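Local coordinates for putative Transcriptional Regulator (Rhodococcus sp., PDB 2IA2), which probably binds DNA as an IclR-type transcriptional regulator, pairing a helix-turn-helix domain with a GAF-like effector domain, at residues A[95-98]-A[99-103]; A[136-139]-A[140-143]; A[47-50]-A[51-54]; A[35-38]-A[39-43]. One frame throughout, in Å; residues are numbered along the deposited sequence.

Overall arrangement
Followed from the N terminus, the four contacts come in series; none nests in or crosses another, and each closes only a turn of continuous chain. Contact 4 (35-38 with 39-43) leads a short strand into helix 39-46. Contact 3 (47-50 with 51-54) starts helix 50-63, the next in the chain, and touches contact 4, their centres about 10 Å apart. Both lie in the helix-turn-helix domain. Contact 1 (95-98 with 99-103) is a kinked turn of helix 92-107, its centre about 37 Å from that of contact 4. Contact 2 (136-139 with 140-143), centre about 17 Å from that of contact 1, leads into strand 142-144 of the six-stranded sheet.

Contact 1 (A[95-98]-A[99-103]); sequences VAQP and HLEKL
Leu100 N, Glu101 N and Lys102 N bond in the i to i+4 pattern to the carbonyls of Ala96, Gln97 and Pro98, continuing helix 92-107 past a kink at Pro98, whose N has no hydrogen to give to the turn before. The Leu100 N to Ala96 O bond is 3.0 Å long with an N-H...O angle of 163°. Gln97 and Glu101 repeat this spacing in their side chains: NE2 of Gln97 donates to OE2 of Glu101 at 3.2 Å. The carboxylate oxygen lies in the amide plane, whereas the amide nitrogen meets OE2 on its anti side, somewhat out of the carboxylate plane. Bends at chi2 in both chains, 63° in Gln97 and -72° in Glu101, turn the polar ends to each other. The same NE2 also donates to Arg126 O on strand 120-127. His99, with CG beside its own backbone N, brings its ring back to the preceding turn, where CD2 at the ring edge lies 3.2 Å from Val95 O. Its NE2 is hydrogen-bonded to Asp259 of helix 246-264. Along the chain of Lys102, CG passes 3.3 Å from Pro98 O, and the bend at chi4 brings NZ to 3.6 Å from Pro98 CB. Leu100 packs on Val113 and Val227 of the central sheet. Apolar packing by Leu100 and a hydrogen bond from Gln97 thus both hold the helix to the sheet; the second bond of Gln97 NE2 stays within the helix, and His99, paired with an acid that would probably favour a protonated ring, joins it to the C-terminal helix.

Contact 2 (A[136-139]-A[140-143]); sequences GITI and GTRL
Ile137 reaches across to Thr141 and Leu143 with two different branches. Its CB carries CG2 anti to the backbone N, and this methyl lies 3.3 Å from CB of Thr141, tighter than usual van der Waals contact; CG2 of Thr141 is next, at 3.5 Å from the same methyl. The other branch leaves through CG1, set beside the backbone N by a chi1 of -82°. It ends at CD1, which meets CD1 of Leu143 tip to tip at 3.5 Å. The side chains of Ile137 and Thr141, by contrast, cross at about a right angle. Just beyond Ile137 the backbone makes a type II beta turn from Thr138 to Thr141, closed by the bond from Thr141 N to Thr138 O at 3.0 Å. Gly140 occupies the third position with a positive phi of 94°, where a side chain would collide with Ile139 O. The turn delivers the chain into strand 142-144, an outermost strand, within this chain, of the six-stranded antiparallel sheet in the GAF-like domain. Thr141 OG1 adds a second donor to Thr138 O at 2.6 Å, arriving from the same face of the carbonyl plane as Thr141 N, so two bonds grip this one oxygen. Backbone hydrogen bonds pair Gly140 and Thr141 with Tyr123, and Leu143 with Ile121, joining the segment to strand 120-127. Ile137 and Leu143 also both pack against the side chain of Tyr123.

Contact 3 (A[47-50]-A[51-54]); sequences DLTR and ATAR
Thr49 and Thr52 face each other through their hydroxyls, OG1 to OG1 at 2.9 Å, a hydrogen bond in which either may donate. Both use the same first torsion, chi1 58° and 53°, which places each OG1 between its own backbone N and carbonyl carbon and turns each methyl away from the carbonyl. Leu48 flanks the pair, with CB 3.5 Å from Thr52 OG1. Thr49 occupies the N-cap position of helix 50-63, the second helix of the helix-turn-helix and, by analogy with the family, the one expected to read DNA; the turn before it opens at Asp47, whose positive phi completes a Schellman motif. The first helical bond runs from Ala53 N to Thr49 O at 2.9 Å, and Arg54 N follows to Arg50 O. Arg50 and Arg54 both bend at chi3, but with opposite signs, positive in Arg50 and negative in Arg54. Their NH2 atoms come to 3.5 Å, with the guanidinium planes 69° apart, a proximity of like charges. Arg50 NH1 is hydrogen-bonded to Ser40 OG on helix 39-46, while the Arg54 guanidinium has Arg50 O over one face, offset toward the rim. Ala53 packs on Leu39 and Ala43 of that preceding helix.

Contact 4 (A[35-38]-A[39-43]); sequences QRRT and LSDVA
Arg37 and Asp41 form a salt bridge, NH1 to OD2 at 2.7 Å, with the N-H...O angle bent to 141°. The nitrogen approaches OD2 from above the carboxylate plane, 57° out of it, while OD2 sits near the edge of the guanidinium. Extended from CG to NE, the Arg37 chain runs beside the same oxygen, its CG only 3.3 Å from OD2. Asp41 meets it with CG anti to the backbone N, chi1 -167°, a torsion that sends the carboxylate back from the first helical turn toward the strand. Next to this pair stands Thr38, whose OG1 accepts from Asp41 N at 3.1 Å. That is an N-cap bond at the start of helix 39-46, the first helix of the helix-turn-helix, entered here from a short, weakly bonded strand of the small antiparallel sheet that accompanies it in a winged fold. Thr38 O takes the first main-chain bond of the helix, from Val42 N at 2.9 Å, and Val42 CG2 lies 3.7 Å from Arg37 CB. One residue thus serves the helix start through both its hydroxyl and its carbonyl. Farther out, Arg37 NH2 donates to Cys29 O, and backbone bonding to Phe73 sets the strand against 72-75. Leu39, on the same first turn, packs on Leu57 of helix 50-63.

Contact 1 (A[95-98]-A[99-103])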
ATOM      1  N   VAL A  95      -3.990   8.919  -2.631  1.00 23.17           N
ATOM      2  CA  VAL A  95      -4.896   7.966  -3.279  1.00 22.80           C
ATOM      3  C   VAL A  95      -6.148   8.711  -3.823  1.00 23.89           C
ATOM      4  O   VAL A  95      -6.544   8.543  -4.997  1.00 25.29           O
ATOM      5  CB  VAL A  95      -5.290   6.820  -2.340  1.00 23.06           C
ATOM      6  CG1 VAL A  95      -6.499   6.039  -2.910  1.00 20.62           C
ATOM      7  CG2 VAL A  95      -4.046   5.856  -2.048  1.00 23.37           C
ATOM      8  N   ALA A  96      -6.712   9.575  -2.982  1.00 22.78           N
ATOM      9  CA  ALA A  96      -7.893  10.390  -3.307  1.00 22.94           C
ATOM     10  C   ALA A  96      -7.711  11.405  -4.416  1.00 23.32           C
ATOM     11  O   ALA A  96      -8.582  11.543  -5.235  1.00 23.45           O
ATOM     12  CB  ALA A  96      -8.396  11.066  -2.054  1.00 21.30           C
ATOM     13  N   GLN A  97      -6.584  12.123  -4.444  1.00 25.19           N
ATOM     14  CA  GLN A  97      -6.376  13.209  -5.430  1.00 25.93           C
ATOM     15  C   GLN A  97      -6.816  12.948  -6.891  1.00 26.41           C
ATOM     16  O   GLN A  97      -7.624  13.700  -7.409  1.00 27.08           O
ATOM     17  CB  GLN A  97      -4.954  13.821  -5.344  1.00 27.12           C
ATOM     18  CG  GLN A  97      -4.836  15.250  -5.928  1.00 28.17           C
ATOM     19  CD  GLN A  97      -5.701  16.272  -5.161  1.00 30.78           C
ATOM     20  OE1 GLN A  97      -5.838  16.200  -3.943  1.00 32.06           O
ATOM     21  NE2 GLN A  97      -6.238  17.224  -5.864  1.00 30.70           N
ATOM     22  N   PRO A  98      -6.271  11.914  -7.572  1.00 26.91           N
ATOM     23  CA  PRO A  98      -6.668  11.757  -8.972  1.00 27.47           C
ATOM     24  C   PRO A  98      -8.187  11.523  -9.127  1.00 27.19           C
ATOM     25  O   PRO A  98      -8.762  11.895 -10.137  1.00 28.48           O
ATOM     26  CB  PRO A  98      -5.866  10.542  -9.470  1.00 28.33           C
ATOM     27  CG  PRO A  98      -5.097  10.021  -8.322  1.00 28.86           C
ATOM     28  CD  PRO A  98      -5.295  10.888  -7.119  1.00 27.60           C
ATOM     29  N   HIS A  99      -8.816  10.964  -8.118  1.00 25.80           N
ATOM     30  CA  HIS A  99     -10.222  10.702  -8.169  1.00 24.93           C
ATOM     31  C   HIS A  99     -11.022  11.972  -7.962  1.00 24.06           C
ATOM     32  O   HIS A  99     -11.979  12.174  -8.609  1.00 25.12           O
ATOM     33  CB  HIS A  99     -10.619   9.631  -7.170  1.00 24.41           C
ATOM     34  CG  HIS A  99      -9.987   8.306  -7.427  1.00 24.75           C
ATOM     35  ND1 HIS A  99     -10.280   7.542  -8.521  1.00 26.92           N
ATOM     36  CD2 HIS A  99      -9.057   7.626  -6.741  1.00 22.80           C
ATOM     37  CE1 HIS A  99      -9.563   6.445  -8.497  1.00 22.47           C
ATOM     38  NE2 HIS A  99      -8.813   6.472  -7.422  1.00 26.59           N
ATOM     39  N   LEU A 100     -10.563  12.836  -7.087  1.00 22.60           N
ATOM     40  CA  LEU A 100     -11.157  14.187  -6.952  1.00 24.20           C
ATOM     41  C   LEU A 100     -11.008  14.974  -8.214  1.00 24.24           C
ATOM     42  O   LEU A 100     -11.933  15.698  -8.602  1.00 23.90           O
ATOM     43  CB  LEU A 100     -10.518  14.974  -5.805  1.00 22.86           C
ATOM     44  CG  LEU A 100     -10.749  14.349  -4.425  1.00 24.51           C
ATOM     45  CD1 LEU A 100     -10.198  15.322  -3.342  1.00 19.23           C
ATOM     46  CD2 LEU A 100     -12.211  13.932  -4.173  1.00 19.30           C
ATOM     47  N   GLU A 101      -9.841  14.847  -8.865  1.00 25.01           N
ATOM     48  CA  GLU A 101      -9.602  15.621 -10.076  1.00 27.68           C
ATOM     49  C   GLU A 101     -10.581  15.203 -11.147  1.00 27.80           C
ATOM     50  O   GLU A 101     -11.158  16.066 -11.791  1.00 29.90           O
ATOM     51  CB  GLU A 101      -8.187  15.490 -10.628  1.00 28.21           C
ATOM     52  CG  GLU A 101      -7.103  16.129  -9.783  1.00 33.40           C
ATOM     53  CD  GLU A 101      -7.103  17.675  -9.817  1.00 39.83           C
ATOM     54  OE1 GLU A 101      -7.686  18.349 -10.738  1.00 40.24           O
ATOM     55  OE2 GLU A 101      -6.492  18.219  -8.870  1.00 42.12           O
ATOM     56  N   LYS A 102     -10.790  13.898 -11.329  1.00 28.55           N
ATOM     57  CA  LYS A 102     -11.775  13.387 -12.301  1.00 30.15           C
ATOM     58  C   LYS A 102     -13.185  13.834 -11.956  1.00 28.72           C
ATOM     59  O   LYS A 102     -13.907  14.275 -12.834  1.00 29.83           O
ATOM     60  CB  LYS A 102     -11.707  11.854 -12.480  1.00 30.03           C
ATOM     61  CG  LYS A 102     -10.323  11.383 -13.007  1.00 35.34           C
ATOM     62  CD  LYS A 102     -10.072   9.831 -13.088  1.00 35.21           C
ATOM     63  CE  LYS A 102      -8.528   9.449 -12.945  1.00 42.07           C
ATOM     64  NZ  LYS A 102      -8.092   8.671 -11.623  1.00 48.42           N
ATOM     65  N   LEU A 103     -13.573  13.741 -10.689  1.00 27.32           N
ATOM     66  CA  LEU A 103     -14.914  14.115 -10.266  1.00 26.67           C
ATOM     67  C   LEU A 103     -15.145  15.608 -10.557  1.00 27.00           C
ATOM     68  O   LEU A 103     -16.067  15.979 -11.246  1.00 28.41           O
ATOM     69  CB  LEU A 103     -15.119  13.815  -8.762  1.00 25.98           C
ATOM     70  CG  LEU A 103     -16.492  14.230  -8.197  1.00 26.23           C
ATOM     71  CD1 LEU A 103     -17.681  13.580  -9.035  1.00 22.73           C
ATOM     72  CD2 LEU A 103     -16.656  13.944  -6.694  1.00 23.06           C
TER

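Contact 2 (A[136-139]-A[140-143])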
ATOM      1  N   GLY A 136     -14.808  26.560  -1.738  1.00 42.06           N
ATOM      2  CA  GLY A 136     -13.741  25.608  -1.420  1.00 43.09           C
ATOM      3  C   GLY A 136     -12.978  26.096  -0.221  1.00 43.67           C
ATOM      4  O   GLY A 136     -12.772  27.302  -0.051  1.00 44.81           O
ATOM      5  N   ILE A 137     -12.521  25.145   0.588  1.00 43.31           N
ATOM      6  CA  ILE A 137     -11.797  25.429   1.851  1.00 41.63           C
ATOM      7  C   ILE A 137     -10.387  24.849   1.679  1.00 39.99           C
ATOM      8  O   ILE A 137     -10.268  23.762   1.109  1.00 40.68           O
ATOM      9  CB  ILE A 137     -12.637  24.728   2.967  1.00 41.56           C
ATOM     10  CG1 ILE A 137     -13.798  25.634   3.361  1.00 42.43           C
ATOM     11  CG2 ILE A 137     -11.852  24.363   4.198  1.00 40.67           C
ATOM     12  CD1 ILE A 137     -14.972  24.866   3.829  1.00 42.44           C
ATOM     13  N   THR A 138      -9.333  25.503   2.168  1.00 38.17           N
ATOM     14  CA  THR A 138      -7.983  24.916   2.049  1.00 37.35           C
ATOM     15  C   THR A 138      -7.674  23.714   2.989  1.00 35.04           C
ATOM     16  O   THR A 138      -8.234  23.580   4.107  1.00 33.15           O
ATOM     17  CB  THR A 138      -6.870  25.948   2.268  1.00 38.91           C
ATOM     18  OG1 THR A 138      -6.961  26.409   3.616  1.00 42.75           O
ATOM     19  CG2 THR A 138      -6.999  27.108   1.295  1.00 40.21           C
ATOM     20  N   ILE A 139      -6.755  22.871   2.514  1.00 32.87           N
ATOM     21  CA  ILE A 139      -6.303  21.650   3.221  1.00 32.31           C
ATOM     22  C   ILE A 139      -5.776  22.034   4.608  1.00 32.02           C
ATOM     23  O   ILE A 139      -5.129  23.052   4.736  1.00 32.04           O
ATOM     24  CB  ILE A 139      -5.271  20.891   2.368  1.00 31.45           C
ATOM     25  CG1 ILE A 139      -5.974  20.303   1.158  1.00 32.31           C
ATOM     26  CG2 ILE A 139      -4.589  19.744   3.143  1.00 35.24           C
ATOM     27  CD1 ILE A 139      -4.995  19.895   0.077  1.00 38.29           C
ATOM     28  N   GLY A 140      -6.136  21.274   5.650  1.00 30.66           N
ATOM     29  CA  GLY A 140      -5.782  21.618   7.009  1.00 28.93           C
ATOM     30  C   GLY A 140      -6.823  22.397   7.758  1.00 30.02           C
ATOM     31  O   GLY A 140      -6.761  22.497   9.007  1.00 31.17           O
ATOM     32  N   THR A 141      -7.817  22.931   7.045  1.00 28.75           N
ATOM     33  CA  THR A 141      -8.883  23.658   7.727  1.00 28.77           C
ATOM     34  C   THR A 141      -9.761  22.669   8.487  1.00 28.87           C
ATOM     35  O   THR A 141      -9.957  21.534   8.038  1.00 28.25           O
ATOM     36  CB  THR A 141      -9.764  24.459   6.710  1.00 28.90           C
ATOM     37  OG1 THR A 141      -8.909  25.304   5.943  1.00 29.57           O
ATOM     38  CG2 THR A 141     -10.779  25.348   7.410  1.00 29.76           C
ATOM     39  N   ARG A 142     -10.239  23.088   9.634  1.00 29.88           N
ATOM     40  CA  ARG A 142     -11.195  22.367  10.430  1.00 30.55           C
ATOM     41  C   ARG A 142     -12.547  23.048  10.440  1.00 31.53           C
ATOM     42  O   ARG A 142     -12.625  24.250  10.406  1.00 32.67           O
ATOM     43  CB  ARG A 142     -10.710  22.219  11.847  1.00 31.58           C
ATOM     44  CG  ARG A 142      -9.371  21.644  11.957  1.00 34.78           C
ATOM     45  CD  ARG A 142      -8.981  21.280  13.339  1.00 39.51           C
ATOM     46  NE  ARG A 142      -7.708  20.627  13.272  1.00 43.99           N
ATOM     47  CZ  ARG A 142      -7.465  19.390  13.638  1.00 48.39           C
ATOM     48  NH1 ARG A 142      -8.411  18.639  14.150  1.00 50.60           N
ATOM     49  NH2 ARG A 142      -6.268  18.903  13.480  1.00 49.93           N
ATOM     50  N   LEU A 143     -13.597  22.258  10.494  1.00 31.30           N
ATOM     51  CA  LEU A 143     -14.957  22.758  10.571  1.00 31.74           C
ATOM     52  C   LEU A 143     -15.686  21.831  11.559  1.00 32.87           C
ATOM     53  O   LEU A 143     -15.290  20.671  11.725  1.00 32.39           O
ATOM     54  CB  LEU A 143     -15.618  22.735   9.192  1.00 30.30           C
ATOM     55  CG  LEU A 143     -15.134  23.735   8.122  1.00 29.60           C
ATOM     56  CD1 LEU A 143     -15.896  23.502   6.868  1.00 31.19           C
ATOM     57  CD2 LEU A 143     -15.412  25.177   8.574  1.00 31.67           C
TER

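Contact 3 (A[47-50]-A[51-54])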
ATOM      1  N   ASP A  47      -6.833 -16.949 -21.933  1.00 29.41           N
ATOM      2  CA  ASP A  47      -7.560 -17.001 -23.222  1.00 30.24           C
ATOM      3  C   ASP A  47      -6.615 -17.075 -24.430  1.00 29.22           C
ATOM      4  O   ASP A  47      -6.921 -16.617 -25.536  1.00 30.02           O
ATOM      5  CB  ASP A  47      -8.516 -15.813 -23.321  1.00 30.54           C
ATOM      6  CG  ASP A  47      -9.729 -15.968 -22.425  1.00 33.68           C
ATOM      7  OD1 ASP A  47     -10.163 -17.135 -22.120  1.00 33.07           O
ATOM      8  OD2 ASP A  47     -10.292 -14.908 -22.071  1.00 37.93           O
ATOM      9  N   LEU A  48      -5.465 -17.700 -24.207  1.00 29.65           N
ATOM     10  CA  LEU A  48      -4.405 -17.815 -25.228  1.00 29.93           C
ATOM     11  C   LEU A  48      -4.308 -19.272 -25.669  1.00 30.62           C
ATOM     12  O   LEU A  48      -5.106 -20.100 -25.259  1.00 31.96           O
ATOM     13  CB  LEU A  48      -3.042 -17.292 -24.681  1.00 28.73           C
ATOM     14  CG  LEU A  48      -3.008 -15.777 -24.413  1.00 30.18           C
ATOM     15  CD1 LEU A  48      -1.655 -15.381 -23.949  1.00 30.96           C
ATOM     16  CD2 LEU A  48      -3.488 -14.881 -25.624  1.00 28.96           C
ATOM     17  N   THR A  49      -3.333 -19.582 -26.520  1.00 31.56           N
ATOM     18  CA  THR A  49      -3.026 -20.965 -26.915  1.00 31.21           C
ATOM     19  C   THR A  49      -1.680 -21.328 -26.284  1.00 30.11           C
ATOM     20  O   THR A  49      -0.982 -20.455 -25.779  1.00 29.23           O
ATOM     21  CB  THR A  49      -2.885 -21.081 -28.422  1.00 30.93           C
ATOM     22  OG1 THR A  49      -1.859 -20.192 -28.852  1.00 34.01           O
ATOM     23  CG2 THR A  49      -4.209 -20.620 -29.171  1.00 34.10           C
ATOM     24  N   ARG A  50      -1.302 -22.596 -26.330  1.00 30.62           N
ATOM     25  CA  ARG A  50       0.021 -23.006 -25.836  1.00 32.12           C
ATOM     26  C   ARG A  50       1.151 -22.235 -26.566  1.00 32.83           C
ATOM     27  O   ARG A  50       2.059 -21.674 -25.902  1.00 31.90           O
ATOM     28  CB  ARG A  50       0.183 -24.529 -25.947  1.00 32.32           C
ATOM     29  CG  ARG A  50      -0.813 -25.323 -25.075  1.00 32.85           C
ATOM     30  CD  ARG A  50      -0.670 -26.827 -25.267  1.00 33.51           C
ATOM     31  NE  ARG A  50       0.739 -27.268 -25.347  1.00 32.78           N
ATOM     32  CZ  ARG A  50       1.499 -27.634 -24.311  1.00 34.18           C
ATOM     33  NH1 ARG A  50       1.020 -27.632 -23.063  1.00 30.90           N
ATOM     34  NH2 ARG A  50       2.756 -28.036 -24.527  1.00 34.62           N
ATOM     35  N   ALA A  51       1.052 -22.122 -27.892  1.00 33.20           N
ATOM     36  CA  ALA A  51       2.134 -21.462 -28.675  1.00 34.59           C
ATOM     37  C   ALA A  51       2.277 -19.964 -28.355  1.00 34.86           C
ATOM     38  O   ALA A  51       3.422 -19.460 -28.214  1.00 35.66           O
ATOM     39  CB  ALA A  51       1.963 -21.689 -30.188  1.00 35.47           C
ATOM     40  N   THR A  52       1.151 -19.248 -28.226  1.00 33.16           N
ATOM     41  CA  THR A  52       1.236 -17.831 -27.879  1.00 33.13           C
ATOM     42  C   THR A  52       1.635 -17.647 -26.411  1.00 32.34           C
ATOM     43  O   THR A  52       2.526 -16.859 -26.138  1.00 32.58           O
ATOM     44  CB  THR A  52      -0.030 -17.016 -28.212  1.00 32.92           C
ATOM     45  OG1 THR A  52      -1.146 -17.666 -27.630  1.00 35.16           O
ATOM     46  CG2 THR A  52      -0.263 -16.951 -29.758  1.00 35.22           C
ATOM     47  N   ALA A  53       1.001 -18.372 -25.489  1.00 30.80           N
ATOM     48  CA  ALA A  53       1.408 -18.326 -24.072  1.00 31.21           C
ATOM     49  C   ALA A  53       2.900 -18.623 -23.850  1.00 31.32           C
ATOM     50  O   ALA A  53       3.548 -17.961 -23.029  1.00 30.83           O
ATOM     51  CB  ALA A  53       0.524 -19.304 -23.212  1.00 29.62           C
ATOM     52  N   ARG A  54       3.425 -19.647 -24.547  1.00 32.99           N
ATOM     53  CA  ARG A  54       4.817 -20.056 -24.421  1.00 34.06           C
ATOM     54  C   ARG A  54       5.775 -18.893 -24.693  1.00 34.89           C
ATOM     55  O   ARG A  54       6.731 -18.675 -23.923  1.00 34.07           O
ATOM     56  CB  ARG A  54       5.145 -21.239 -25.325  1.00 35.02           C
ATOM     57  CG  ARG A  54       6.617 -21.669 -25.257  1.00 37.67           C
ATOM     58  CD  ARG A  54       6.967 -22.809 -26.249  1.00 41.31           C
ATOM     59  NE  ARG A  54       6.203 -24.030 -25.981  1.00 45.07           N
ATOM     60  CZ  ARG A  54       5.201 -24.514 -26.729  1.00 45.03           C
ATOM     61  NH1 ARG A  54       4.779 -23.924 -27.852  1.00 46.87           N
ATOM     62  NH2 ARG A  54       4.608 -25.622 -26.334  1.00 46.06           N
TER

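Contact 4 (A[35-38]-A[39-43])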
ATOM      1  N   GLN A  35      -0.726 -21.098  -7.645  1.00 37.92           N
ATOM      2  CA  GLN A  35       0.613 -20.677  -7.282  1.00 38.51           C
ATOM      3  C   GLN A  35       1.649 -21.026  -8.340  1.00 36.81           C
ATOM      4  O   GLN A  35       2.625 -20.290  -8.565  1.00 35.35           O
ATOM      5  CB  GLN A  35       0.998 -21.359  -5.976  1.00 39.79           C
ATOM      6  CG  GLN A  35      -0.041 -21.223  -4.850  1.00 43.77           C
ATOM      7  CD  GLN A  35       0.538 -21.701  -3.514  1.00 46.51           C
ATOM      8  OE1 GLN A  35       1.396 -22.596  -3.476  1.00 49.84           O
ATOM      9  NE2 GLN A  35       0.098 -21.078  -2.418  1.00 51.35           N
ATOM     10  N   ARG A  36       1.466 -22.199  -8.932  1.00 36.74           N
ATOM     11  CA  ARG A  36       2.276 -22.658 -10.039  1.00 37.67           C
ATOM     12  C   ARG A  36       1.299 -23.057 -11.157  1.00 35.79           C
ATOM     13  O   ARG A  36       0.203 -23.526 -10.868  1.00 34.63           O
ATOM     14  CB  ARG A  36       3.140 -23.859  -9.633  1.00 38.69           C
ATOM     15  CG  ARG A  36       4.172 -23.505  -8.553  1.00 43.76           C
ATOM     16  CD  ARG A  36       5.302 -24.557  -8.413  1.00 46.22           C
ATOM     17  NE  ARG A  36       6.445 -23.962  -7.676  1.00 59.50           N
ATOM     18  CZ  ARG A  36       7.676 -24.485  -7.595  1.00 63.97           C
ATOM     19  NH1 ARG A  36       7.964 -25.640  -8.204  1.00 66.88           N
ATOM     20  NH2 ARG A  36       8.626 -23.855  -6.905  1.00 65.58           N
ATOM     21  N   ARG A  37       1.697 -22.899 -12.417  1.00 33.12           N
ATOM     22  CA  ARG A  37       0.816 -23.316 -13.508  1.00 34.20           C
ATOM     23  C   ARG A  37       1.574 -23.975 -14.646  1.00 33.54           C
ATOM     24  O   ARG A  37       2.740 -23.615 -14.893  1.00 32.94           O
ATOM     25  CB  ARG A  37       0.045 -22.117 -14.082  1.00 32.57           C
ATOM     26  CG  ARG A  37      -1.015 -21.472 -13.187  1.00 34.36           C
ATOM     27  CD  ARG A  37      -1.747 -20.507 -14.087  1.00 35.06           C
ATOM     28  NE  ARG A  37      -2.750 -19.653 -13.481  1.00 32.95           N
ATOM     29  CZ  ARG A  37      -4.057 -19.894 -13.487  1.00 33.95           C
ATOM     30  NH1 ARG A  37      -4.531 -21.028 -13.970  1.00 34.14           N
ATOM     31  NH2 ARG A  37      -4.903 -19.021 -12.950  1.00 31.64           N
ATOM     32  N   THR A  38       0.928 -24.928 -15.331  1.00 33.34           N
ATOM     33  CA  THR A  38       1.529 -25.517 -16.544  1.00 33.60           C
ATOM     34  C   THR A  38       1.311 -24.541 -17.704  1.00 31.82           C
ATOM     35  O   THR A  38       0.464 -23.628 -17.603  1.00 31.16           O
ATOM     36  CB  THR A  38       0.851 -26.830 -16.975  1.00 34.76           C
ATOM     37  OG1 THR A  38      -0.551 -26.569 -17.103  1.00 34.02           O
ATOM     38  CG2 THR A  38       1.084 -27.968 -15.969  1.00 36.29           C
ATOM     39  N   LEU A  39       2.057 -24.727 -18.789  1.00 31.07           N
ATOM     40  CA  LEU A  39       1.768 -24.034 -20.033  1.00 30.17           C
ATOM     41  C   LEU A  39       0.275 -24.070 -20.458  1.00 30.83           C
ATOM     42  O   LEU A  39      -0.313 -23.034 -20.739  1.00 30.65           O
ATOM     43  CB  LEU A  39       2.680 -24.544 -21.165  1.00 30.68           C
ATOM     44  CG  LEU A  39       2.564 -23.864 -22.536  1.00 30.93           C
ATOM     45  CD1 LEU A  39       2.754 -22.323 -22.487  1.00 29.11           C
ATOM     46  CD2 LEU A  39       3.511 -24.459 -23.573  1.00 30.55           C
ATOM     47  N   SER A  40      -0.356 -25.242 -20.492  1.00 31.98           N
ATOM     48  CA  SER A  40      -1.756 -25.313 -20.926  1.00 31.92           C
ATOM     49  C   SER A  40      -2.650 -24.509 -19.970  1.00 31.98           C
ATOM     50  O   SER A  40      -3.624 -23.849 -20.393  1.00 30.47           O
ATOM     51  CB  SER A  40      -2.260 -26.761 -20.985  1.00 33.32           C
ATOM     52  OG  SER A  40      -1.551 -27.477 -21.981  1.00 35.59           O
ATOM     53  N   ASP A  41      -2.326 -24.566 -18.684  1.00 31.15           N
ATOM     54  CA  ASP A  41      -3.134 -23.886 -17.691  1.00 32.52           C
ATOM     55  C   ASP A  41      -2.965 -22.367 -17.752  1.00 30.06           C
ATOM     56  O   ASP A  41      -3.918 -21.633 -17.543  1.00 30.44           O
ATOM     57  CB  ASP A  41      -2.837 -24.418 -16.285  1.00 33.47           C
ATOM     58  CG  ASP A  41      -3.885 -23.973 -15.236  1.00 38.94           C
ATOM     59  OD1 ASP A  41      -5.129 -24.159 -15.467  1.00 43.64           O
ATOM     60  OD2 ASP A  41      -3.455 -23.476 -14.150  1.00 42.39           O
ATOM     61  N   VAL A  42      -1.768 -21.897 -18.051  1.00 28.49           N
ATOM     62  CA  VAL A  42      -1.557 -20.472 -18.283  1.00 27.70           C
ATOM     63  C   VAL A  42      -2.310 -20.043 -19.553  1.00 27.66           C
ATOM     64  O   VAL A  42      -2.900 -18.955 -19.567  1.00 27.37           O
ATOM     65  CB  VAL A  42      -0.046 -20.134 -18.467  1.00 26.76           C
ATOM     66  CG1 VAL A  42       0.141 -18.768 -19.056  1.00 26.54           C
ATOM     67  CG2 VAL A  42       0.695 -20.254 -17.164  1.00 26.90           C
ATOM     68  N   ALA A  43      -2.245 -20.860 -20.623  1.00 27.27           N
ATOM     69  CA  ALA A  43      -2.997 -20.581 -21.872  1.00 27.16           C
ATOM     70  C   ALA A  43      -4.486 -20.432 -21.546  1.00 27.76           C
ATOM     71  O   ALA A  43      -5.139 -19.435 -21.927  1.00 29.29           O
ATOM     72  CB  ALA A  43      -2.787 -21.717 -22.922  1.00 26.76           C
TER